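PDB 6R5T: periplasmic beta-glucosidase from Pseudomonas aeruginosa, which probably hydrolyses terminal, non-reducing beta-D-glucosyl residues with release of beta-D-glucose, as a family 3 glycoside hydrolase of the periplasm. Local coordinates for residues L536-S541 against N547-V552; R585-D590 against T596-D601; D697-D702 against H707-G712. The protein carries 1 engineered substitution. All blocks are in the same frame, centred on the assembly; numbering follows the deposited sequence. Where two conformers were deposited one is given.

Contact 1 (L536-S541 against N547-V552)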
loop_
_atom_site.group_PDB
_atom_site.type_symbol
_atom_site.label_atom_id
_atom_site.label_comp_id
_atom_site.label_asym_id
_atom_site.label_seq_id
_atom_site.Cartn_x
_atom_site.Cartn_y
_atom_site.Cartn_z
ATOM N N LEU A 536 -28.613 -4.100 -3.336
ATOM C CA LEU A 536 -28.760 -2.640 -3.444
ATOM C C LEU A 536 -27.780 -2.023 -2.442
ATOM O O LEU A 536 -27.880 -2.254 -1.252
ATOM C CB LEU A 536 -30.188 -2.204 -3.141
ATOM C CG LEU A 536 -30.486 -0.722 -3.289
ATOM C CD1 LEU A 536 -30.327 -0.302 -4.773
ATOM C CD2 LEU A 536 -31.867 -0.373 -2.715
ATOM N N GLU A 537 -26.829 -1.265 -2.962
ATOM C CA GLU A 537 -25.867 -0.498 -2.146
ATOM C C GLU A 537 -26.536 0.801 -1.693
ATOM O O GLU A 537 -26.904 1.603 -2.582
ATOM C CB GLU A 537 -24.620 -0.261 -2.987
ATOM C CG GLU A 537 -23.652 0.734 -2.364
ATOM C CD GLU A 537 -23.052 0.193 -1.104
ATOM O OE1 GLU A 537 -21.976 -0.446 -1.200
ATOM O OE2 GLU A 537 -23.659 0.367 -0.010
ATOM N N THR A 538 -26.691 1.018 -0.385
ATOM C CA THR A 538 -27.374 2.219 0.116
ATOM C C THR A 538 -26.433 3.079 0.955
ATOM O O THR A 538 -26.883 4.117 1.506
ATOM C CB THR A 538 -28.628 1.868 0.935
ATOM O OG1 THR A 538 -28.296 1.426 2.253
ATOM C CG2 THR A 538 -29.446 0.825 0.209
ATOM N N TRP A 539 -25.158 2.713 1.071
ATOM C CA TRP A 539 -24.183 3.546 1.802
ATOM C C TRP A 539 -24.707 3.776 3.216
ATOM O O TRP A 539 -25.176 2.814 3.829
ATOM C CB TRP A 539 -23.936 4.839 1.048
ATOM C CG TRP A 539 -23.694 4.689 -0.412
ATOM C CD1 TRP A 539 -24.548 5.036 -1.406
ATOM C CD2 TRP A 539 -22.518 4.169 -1.024
ATOM N NE1 TRP A 539 -23.982 4.773 -2.613
ATOM C CE2 TRP A 539 -22.724 4.267 -2.415
ATOM C CE3 TRP A 539 -21.319 3.605 -0.550
ATOM C CZ2 TRP A 539 -21.780 3.822 -3.329
ATOM C CZ3 TRP A 539 -20.392 3.159 -1.473
ATOM C CH2 TRP A 539 -20.618 3.277 -2.836
ATOM N N PHE A 540 -24.676 4.999 3.727
ATOM C CA PHE A 540 -25.552 5.414 4.856
ATOM C C PHE A 540 -26.390 6.533 4.258
ATOM O O PHE A 540 -25.815 7.571 3.891
ATOM C CB PHE A 540 -24.768 5.825 6.104
ATOM C CG PHE A 540 -23.901 4.743 6.696
ATOM C CD1 PHE A 540 -24.457 3.550 7.148
ATOM C CD2 PHE A 540 -22.544 4.883 6.722
ATOM C CE1 PHE A 540 -23.662 2.543 7.663
ATOM C CE2 PHE A 540 -21.744 3.870 7.224
ATOM C CZ PHE A 540 -22.307 2.702 7.689
ATOM N N SER A 541 -27.691 6.331 4.074
ATOM C CA SER A 541 -28.511 7.198 3.174
ATOM C C SER A 541 -29.189 8.381 3.897
ATOM O O SER A 541 -29.875 9.155 3.222
ATOM C CB SER A 541 -29.492 6.366 2.410
ATOM O OG SER A 541 -28.859 5.846 1.239
ATOM N N ASN A 547 -36.956 5.768 3.521
ATOM C CA ASN A 547 -38.006 6.099 2.519
ATOM C C ASN A 547 -37.428 6.081 1.106
ATOM O O ASN A 547 -38.050 5.508 0.186
ATOM C CB ASN A 547 -38.646 7.449 2.801
ATOM C CG ASN A 547 -39.693 7.414 3.893
ATOM O OD1 ASN A 547 -40.402 6.414 4.048
ATOM N ND2 ASN A 547 -39.798 8.538 4.632
ATOM N N ALA A 548 -36.205 6.573 0.913
ATOM C CA ALA A 548 -35.571 6.557 -0.414
ATOM C C ALA A 548 -35.300 5.096 -0.830
ATOM O O ALA A 548 -35.462 4.734 -2.008
ATOM C CB ALA A 548 -34.339 7.412 -0.410
ATOM N N ILE A 549 -34.871 4.269 0.123
ATOM C CA ILE A 549 -34.592 2.839 -0.148
ATOM C C ILE A 549 -35.894 2.126 -0.542
ATOM O O ILE A 549 -35.924 1.439 -1.566
ATOM C CB ILE A 549 -33.860 2.200 1.036
ATOM C CG1 ILE A 549 -32.468 2.812 1.208
ATOM C CG2 ILE A 549 -33.806 0.702 0.868
ATOM C CD1 ILE A 549 -31.836 2.478 2.489
ATOM N N ALA A 550 -36.983 2.324 0.206
ATOM C CA ALA A 550 -38.271 1.750 -0.190
ATOM C C ALA A 550 -38.711 2.268 -1.559
ATOM O O ALA A 550 -39.243 1.468 -2.320
ATOM C CB ALA A 550 -39.300 2.003 0.876
ATOM N N ASP A 551 -38.494 3.536 -1.893
ATOM C CA ASP A 551 -38.836 4.094 -3.205
ATOM C C ASP A 551 -38.157 3.271 -4.296
ATOM O O ASP A 551 -38.800 2.989 -5.306
ATOM C CB ASP A 551 -38.426 5.557 -3.293
ATOM C CG ASP A 551 -39.279 6.510 -2.464
ATOM O OD1 ASP A 551 -40.422 6.099 -2.049
ATOM O OD2 ASP A 551 -38.768 7.618 -2.194
ATOM N N VAL A 552 -36.892 2.885 -4.113
ATOM C CA VAL A 552 -36.181 2.098 -5.132
ATOM C C VAL A 552 -36.685 0.675 -5.106
ATOM O O VAL A 552 -36.951 0.146 -6.192
ATOM C CB VAL A 552 -34.664 2.174 -4.919
ATOM C CG1 VAL A 552 -33.955 1.007 -5.595
ATOM C CG2 VAL A 552 -34.225 3.529 -5.415
#

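Contact 2 (R585-D590 against T596-D601)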
loop_
_atom_site.group_PDB
_atom_site.type_symbol
_atom_site.label_atom_id
_atom_site.label_comp_id
_atom_site.label_asym_id
_atom_site.label_seq_id
_atom_site.Cartn_x
_atom_site.Cartn_y
_atom_site.Cartn_z
ATOM N N ARG A 585 3.794 -5.679 -18.158
ATOM C CA ARG A 585 3.242 -7.057 -18.227
ATOM C C ARG A 585 1.831 -7.006 -17.676
ATOM O O ARG A 585 1.517 -7.605 -16.649
ATOM C CB ARG A 585 4.125 -8.046 -17.451
ATOM C CG ARG A 585 5.497 -8.206 -18.084
ATOM C CD ARG A 585 6.376 -9.149 -17.288
ATOM N NE ARG A 585 7.668 -9.229 -17.932
ATOM C CZ ARG A 585 8.606 -10.138 -17.679
ATOM N NH1 ARG A 585 8.377 -11.097 -16.796
ATOM N NH2 ARG A 585 9.768 -10.074 -18.299
ATOM N N PRO A 586 0.935 -6.293 -18.360
ATOM C CA PRO A 586 -0.432 -6.152 -17.888
ATOM C C PRO A 586 -1.149 -7.498 -17.826
ATOM O O PRO A 586 -0.858 -8.374 -18.639
ATOM C CB PRO A 586 -1.069 -5.228 -18.941
ATOM C CG PRO A 586 -0.250 -5.383 -20.127
ATOM C CD PRO A 586 1.173 -5.583 -19.631
ATOM N N MET A 587 -2.038 -7.623 -16.835
ATOM C CA MET A 587 -3.042 -8.706 -16.875
ATOM C C MET A 587 -4.357 -7.985 -17.095
ATOM O O MET A 587 -4.756 -7.119 -16.276
ATOM C CB MET A 587 -3.215 -9.564 -15.632
ATOM C CG MET A 587 -3.804 -10.960 -16.027
ATOM S SD MET A 587 -4.799 -11.702 -14.688
ATOM C CE MET A 587 -5.218 -13.317 -15.361
ATOM N N ASP A 588 -4.988 -8.332 -18.167
ATOM C CA ASP A 588 -6.399 -7.916 -18.378
ATOM C C ASP A 588 -6.995 -9.009 -19.267
ATOM O O ASP A 588 -6.288 -10.015 -19.502
ATOM C CB ASP A 588 -6.418 -6.484 -18.916
ATOM C CG ASP A 588 -5.532 -6.280 -20.142
ATOM O OD1 ASP A 588 -5.369 -7.212 -20.928
ATOM O OD2 ASP A 588 -4.984 -5.176 -20.282
ATOM N N HIS A 589 -8.208 -8.838 -19.790
ATOM C CA HIS A 589 -8.838 -9.869 -20.666
ATOM C C HIS A 589 -7.932 -10.165 -21.877
ATOM O O HIS A 589 -7.908 -11.352 -22.304
ATOM C CB HIS A 589 -10.272 -9.471 -21.076
ATOM C CG HIS A 589 -11.183 -9.205 -19.916
ATOM N ND1 HIS A 589 -11.370 -10.120 -18.880
ATOM C CD2 HIS A 589 -11.944 -8.132 -19.611
ATOM C CE1 HIS A 589 -12.212 -9.616 -17.998
ATOM N NE2 HIS A 589 -12.576 -8.397 -18.420
ATOM N N ASP A 590 -7.164 -9.173 -22.372
ATOM C CA ASP A 590 -6.297 -9.323 -23.579
ATOM C C ASP A 590 -4.875 -9.769 -23.229
ATOM O O ASP A 590 -4.054 -9.881 -24.161
ATOM C CB ASP A 590 -6.175 -8.019 -24.369
ATOM C CG ASP A 590 -7.505 -7.577 -24.965
ATOM O OD1 ASP A 590 -8.397 -8.453 -25.131
ATOM O OD2 ASP A 590 -7.654 -6.358 -25.218
ATOM N N THR A 596 2.283 -12.051 -15.615
ATOM C CA THR A 596 1.652 -10.725 -15.667
ATOM C C THR A 596 1.481 -10.178 -14.246
ATOM O O THR A 596 1.697 -10.884 -13.259
ATOM C CB THR A 596 0.327 -10.806 -16.421
ATOM O OG1 THR A 596 -0.531 -11.698 -15.700
ATOM C CG2 THR A 596 0.503 -11.283 -17.842
ATOM N N SER A 597 1.029 -8.937 -14.160
ATOM C CA SER A 597 0.843 -8.222 -12.888
ATOM C C SER A 597 -0.518 -8.619 -12.295
ATOM O O SER A 597 -1.556 -8.063 -12.683
ATOM C CB SER A 597 1.005 -6.751 -13.084
ATOM O OG SER A 597 1.065 -6.086 -11.842
ATOM N N ARG A 598 -0.529 -9.594 -11.400
ATOM C CA ARG A 598 -1.757 -10.292 -10.980
ATOM C C ARG A 598 -1.515 -11.056 -9.682
ATOM O O ARG A 598 -0.351 -11.248 -9.276
ATOM C CB ARG A 598 -2.208 -11.280 -12.030
ATOM C CG ARG A 598 -1.230 -12.439 -12.186
ATOM C CD ARG A 598 -1.708 -13.404 -13.234
ATOM N NE ARG A 598 -2.763 -14.192 -12.593
ATOM C CZ ARG A 598 -3.090 -15.403 -12.904
ATOM N NH1 ARG A 598 -2.558 -15.963 -13.984
ATOM N NH2 ARG A 598 -4.108 -15.950 -12.289
ATOM N N TYR A 599 -2.601 -11.475 -9.050
ATOM C CA TYR A 599 -2.563 -12.488 -7.977
ATOM C C TYR A 599 -2.897 -13.834 -8.578
ATOM O O TYR A 599 -3.590 -13.891 -9.599
ATOM C CB TYR A 599 -3.588 -12.146 -6.896
ATOM C CG TYR A 599 -3.404 -10.754 -6.343
ATOM C CD1 TYR A 599 -2.398 -10.475 -5.443
ATOM C CD2 TYR A 599 -4.249 -9.723 -6.701
ATOM C CE1 TYR A 599 -2.205 -9.188 -4.947
ATOM C CE2 TYR A 599 -4.059 -8.436 -6.225
ATOM C CZ TYR A 599 -3.050 -8.161 -5.348
ATOM O OH TYR A 599 -2.849 -6.896 -4.864
ATOM N N PHE A 600 -2.458 -14.905 -7.920
ATOM C CA PHE A 600 -2.771 -16.259 -8.436
ATOM C C PHE A 600 -3.863 -16.941 -7.626
ATOM O O PHE A 600 -4.373 -17.980 -8.117
ATOM C CB PHE A 600 -1.513 -17.145 -8.478
ATOM C CG PHE A 600 -1.069 -17.658 -7.145
ATOM C CD1 PHE A 600 -1.579 -18.836 -6.631
ATOM C CD2 PHE A 600 -0.115 -16.987 -6.404
ATOM C CE1 PHE A 600 -1.187 -19.294 -5.395
ATOM C CE2 PHE A 600 0.285 -17.450 -5.163
ATOM C CZ PHE A 600 -0.259 -18.601 -4.642
ATOM N N ASP A 601 -4.189 -16.456 -6.446
ATOM C CA ASP A 601 -5.058 -17.199 -5.503
ATOM C C ASP A 601 -6.468 -16.616 -5.419
ATOM O O ASP A 601 -7.219 -17.020 -4.499
ATOM C CB ASP A 601 -4.406 -17.299 -4.142
ATOM C CG ASP A 601 -4.162 -15.983 -3.420
ATOM O OD1 ASP A 601 -4.282 -14.955 -4.063
ATOM O OD2 ASP A 601 -3.698 -16.052 -2.258
HETATM O O HOH W 1 -2.287 -6.033 -14.619
#

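Contact 3 (D697-D702 against H707-G712)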
loop_
_atom_site.group_PDB
_atom_site.type_symbol
_atom_site.label_atom_id
_atom_site.label_comp_id
_atom_site.label_asym_id
_atom_site.label_seq_id
_atom_site.Cartn_x
_atom_site.Cartn_y
_atom_site.Cartn_z
ATOM N N ASP A 697 -7.635 19.000 -21.076
ATOM C CA ASP A 697 -7.993 17.597 -20.724
ATOM C C ASP A 697 -6.802 16.666 -20.964
ATOM O O ASP A 697 -6.823 15.505 -20.496
ATOM C CB ASP A 697 -9.169 17.153 -21.568
ATOM C CG ASP A 697 -10.379 17.964 -21.194
ATOM O OD1 ASP A 697 -10.726 17.970 -19.977
ATOM O OD2 ASP A 697 -10.902 18.637 -22.094
ATOM N N LEU A 698 -5.814 17.085 -21.718
ATOM C CA LEU A 698 -4.759 16.177 -22.214
ATOM C C LEU A 698 -3.433 16.360 -21.473
ATOM O O LEU A 698 -2.519 15.577 -21.664
ATOM C CB LEU A 698 -4.543 16.445 -23.707
ATOM C CG LEU A 698 -5.795 16.555 -24.581
ATOM C CD1 LEU A 698 -5.398 16.864 -26.025
ATOM C CD2 LEU A 698 -6.657 15.312 -24.501
ATOM N N LYS A 699 -3.307 17.370 -20.611
ATOM C CA LYS A 699 -2.010 17.680 -19.997
ATOM C C LYS A 699 -1.776 16.826 -18.741
ATOM O O LYS A 699 -2.705 16.340 -18.111
ATOM C CB LYS A 699 -2.009 19.141 -19.552
ATOM C CG LYS A 699 -2.139 20.133 -20.684
ATOM C CD LYS A 699 -1.530 21.478 -20.403
ATOM C CE LYS A 699 -1.392 22.273 -21.689
ATOM N NZ LYS A 699 -0.765 23.599 -21.472
ATOM N N PHE A 700 -0.531 16.671 -18.417
ATOM C CA PHE A 700 -0.071 15.950 -17.228
ATOM C C PHE A 700 1.229 16.587 -16.768
ATOM O O PHE A 700 1.986 17.248 -17.548
ATOM C CB PHE A 700 0.124 14.465 -17.537
ATOM C CG PHE A 700 1.256 14.167 -18.466
ATOM C CD1 PHE A 700 1.135 14.348 -19.847
ATOM C CD2 PHE A 700 2.468 13.700 -17.975
ATOM C CE1 PHE A 700 2.203 14.097 -20.701
ATOM C CE2 PHE A 700 3.516 13.421 -18.826
ATOM C CZ PHE A 700 3.395 13.637 -20.192
ATOM N N TYR A 701 1.528 16.325 -15.510
ATOM C CA TYR A 701 2.814 16.708 -14.895
ATOM C C TYR A 701 3.859 15.658 -15.206
ATOM O O TYR A 701 3.712 14.451 -14.847
ATOM C CB TYR A 701 2.685 16.907 -13.385
ATOM C CG TYR A 701 1.843 18.097 -13.016
ATOM C CD1 TYR A 701 2.388 19.369 -13.028
ATOM C CD2 TYR A 701 0.491 17.951 -12.764
ATOM C CE1 TYR A 701 1.609 20.470 -12.719
ATOM C CE2 TYR A 701 -0.301 19.048 -12.484
ATOM C CZ TYR A 701 0.274 20.303 -12.436
ATOM O OH TYR A 701 -0.497 21.387 -12.126
ATOM N N ASP A 702 4.947 16.068 -15.848
ATOM C CA ASP A 702 6.048 15.133 -16.148
ATOM C C ASP A 702 7.004 15.035 -14.954
ATOM O O ASP A 702 6.657 15.509 -13.838
ATOM C CB ASP A 702 6.723 15.513 -17.472
ATOM C CG ASP A 702 7.612 16.735 -17.383
ATOM O OD1 ASP A 702 7.799 17.258 -16.272
ATOM O OD2 ASP A 702 8.148 17.134 -18.444
ATOM N N HIS A 707 3.871 20.955 -16.745
ATOM C CA HIS A 707 2.472 20.618 -17.080
ATOM C C HIS A 707 2.251 20.683 -18.589
ATOM O O HIS A 707 2.001 21.804 -19.073
ATOM C CB HIS A 707 1.526 21.541 -16.352
ATOM C CG HIS A 707 0.152 20.998 -16.214
ATOM N ND1 HIS A 707 -0.956 21.781 -16.470
ATOM C CD2 HIS A 707 -0.315 19.766 -15.895
ATOM C CE1 HIS A 707 -2.055 21.082 -16.241
ATOM N NE2 HIS A 707 -1.684 19.836 -15.881
ATOM N N THR A 708 2.353 19.526 -19.257
ATOM C CA THR A 708 2.620 19.376 -20.707
ATOM C C THR A 708 1.488 18.567 -21.352
ATOM O O THR A 708 1.008 17.620 -20.712
ATOM C CB THR A 708 4.022 18.779 -20.918
ATOM O OG1 THR A 708 4.270 18.517 -22.297
ATOM C CG2 THR A 708 4.281 17.479 -20.180
ATOM N N ALA A 709 1.059 18.922 -22.561
ATOM C CA ALA A 709 0.324 17.985 -23.435
ATOM C C ALA A 709 1.218 17.697 -24.625
ATOM O O ALA A 709 1.606 18.661 -25.310
ATOM C CB ALA A 709 -1.009 18.530 -23.854
ATOM N N GLU A 710 1.586 16.443 -24.845
ATOM C CA GLU A 710 2.536 16.079 -25.903
ATOM C C GLU A 710 1.779 15.715 -27.170
ATOM O O GLU A 710 0.751 15.024 -27.134
ATOM C CB GLU A 710 3.428 14.936 -25.443
ATOM C CG GLU A 710 4.193 15.297 -24.187
ATOM C CD GLU A 710 4.922 14.147 -23.536
ATOM O OE1 GLU A 710 4.420 13.017 -23.598
ATOM O OE2 GLU A 710 6.009 14.403 -22.995
ATOM N N PRO A 711 2.278 16.144 -28.352
ATOM C CA PRO A 711 1.639 15.733 -29.587
ATOM C C PRO A 711 1.658 14.213 -29.715
ATOM O O PRO A 711 2.559 13.541 -29.186
ATOM C CB PRO A 711 2.493 16.389 -30.696
ATOM C CG PRO A 711 3.864 16.630 -30.022
ATOM C CD PRO A 711 3.574 16.836 -28.554
ATOM N N GLY A 712 0.680 13.680 -30.423
ATOM C CA GLY A 712 0.500 12.241 -30.598
ATOM C C GLY A 712 -0.925 11.793 -30.376
ATOM O O GLY A 712 -1.863 12.615 -30.279
HETATM O O HOH W 2 -0.241 14.772 -23.241
HETATM O O HOH W 3 -3.569 17.696 -15.435
#

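Contact 1 (L536-S541 against N547-V552)
Ile549 holds CG1 anti to its carbonyl carbon (chi1 -66°) and runs on extended, which carries CD1 away from the helix to Thr538, while Leu536 sets CG anti to its backbone N (chi1 -177°) and turns both methyls to Val552. These two pairs form the contact, a clear example of how an apolar helix face is laid against strand 534-537 and the residues that follow it. Ile549 CD1 lies 3.6 Å from Thr538 CB and 3.7 Å from Thr538 CG2, the two side chains crossing at about a right angle. One turn on, a single methyl of the valine serves both leucine branches: Val552 CG1 is 3.8 Å from Leu536 CD2 and 3.9 Å from Leu536 CD1. Ile549 also joins the two pairs, its CG2 lying 4.2 Å from Leu536 CD2.

All four residues are buried, and the one polar side-chain group among them is provided for, since Thr538 OG1 is hydrogen-bonded to Leu517 O of the adjoining strand. Glu537 OE2 accepts a hydrogen bond from Trp539 N (3.0 Å), and Glu537 CG sits over the centre of one face of the Trp539 ring, while OE1 pairs with Asn519.

Strand 534-537, the connecting loop and helix 545-553 thus make a beta-alpha unit, the building block of the layered alpha/beta fold to which the C-terminal domain of family 3 glycosidases belongs.

Contact 2 (R585-D590 against T596-D601)
Met587, Thr596 and Arg585 give up the most surface here, and each illustrates a different way of pairing two irregular segments. The methionine reaches across with CG anti to its backbone N (chi1 -156°) and the chain extended beyond. Met587 CG lies 3.4 Å from Thr596 OG1, and Met587 SD 3.7 Å from Arg598 CB. At the end of the chain, Met587 CE covers the centre of one face of the Arg598 guanidinium, 3.7 Å above its plane. That group is also held from within its own segment, Arg598 NE donating to Tyr599 O.

Thr596 offers its hydroxyl to Gly593 O and its methyl to the other backbone, Thr596 CG2 lying 3.3 Å from Pro586 O. Arg585 contributes mainly main chain: Arg585 O accepts the bond from Ser597 N (2.9 Å). One water extends this pairing, accepting from Met587 N (2.7 Å) and donating to Ser597 O (2.9 Å).

The end of Arg585 leads away and forms salt bridges with Glu261 and Glu486 of the second subunit, with bound glucose and galactose about 4 Å from its side chain; Glu486 is a ligand-pocket residue. Both segments belong to the long connection from helix 545-553 to strand 619-626, which here reaches the neighbouring subunit.

Contact 3 (D697-D702 against H707-G712)
Phe700 and Thr708 face each other as an antiparallel hydrogen-bonded pair, Phe700 N donating to Thr708 O and Thr708 N to Phe700 O, both at 2.9 Å. Strands 700-701 and 707-708 form a short beta hairpin, in which Tyr701 and His707 are the adjacent non-hydrogen-bonded pair.

Ring contacts occupy both faces of this ladder. On one, the Tyr701 and His707 rings form an offset stack, centroids 4.2 Å apart and planes at 25°, with His707 CD2 above the tyrosine centre. The opposite face of the imidazole takes a CH-pi contact from Lys699 CB, 3.9 Å from the ring centroid, which leaves His707 sandwiched. On the sheet face that carries Phe700 and Thr708, Thr708 CG2 lies over the Phe700 ring, 4.2 Å from its centroid, while the Glu710 carboxylate meets the ring edge at 84° to its plane.

Two waters add bridges. One donates to Lys699 O (3.1 Å) and lies in the His707 ring plane, 2.9 Å from His707 NE2; the other links Leu698 O with Glu710 N.

Glu710 OE2 hydrogen-bonds to Ser665 OG, near the magnesium ion held at Asp661 and Val663. Leu698 and Ala709 pack on strand 725-732 of the fibronectin type III-like domain, and Tyr701 N hydrogen-bonds to Gln202 OE1 of helix 197-204, tying the hairpin to the barrel domain.

The three contacts follow one another along the chain without overlap, each closing before the next opens, and none touches another. Contacts 1 and 2 share the family 3 C-terminal domain range, yet their centres are 35 Å apart: the first joins strand 534-537 of the mixed sheet to helix 545-553, which packs on it, the second lies in the loop leading on to strand 619-626. Contact 3 belongs to the fibronectin type III-like range, with its centre 28 Å from contact 2 and 41 Å from contact 1. The series therefore runs from a buried domain interior, through a connection touching the second subunit, to a hairpin beside the magnesium site, three local solutions in one dimeric enzyme.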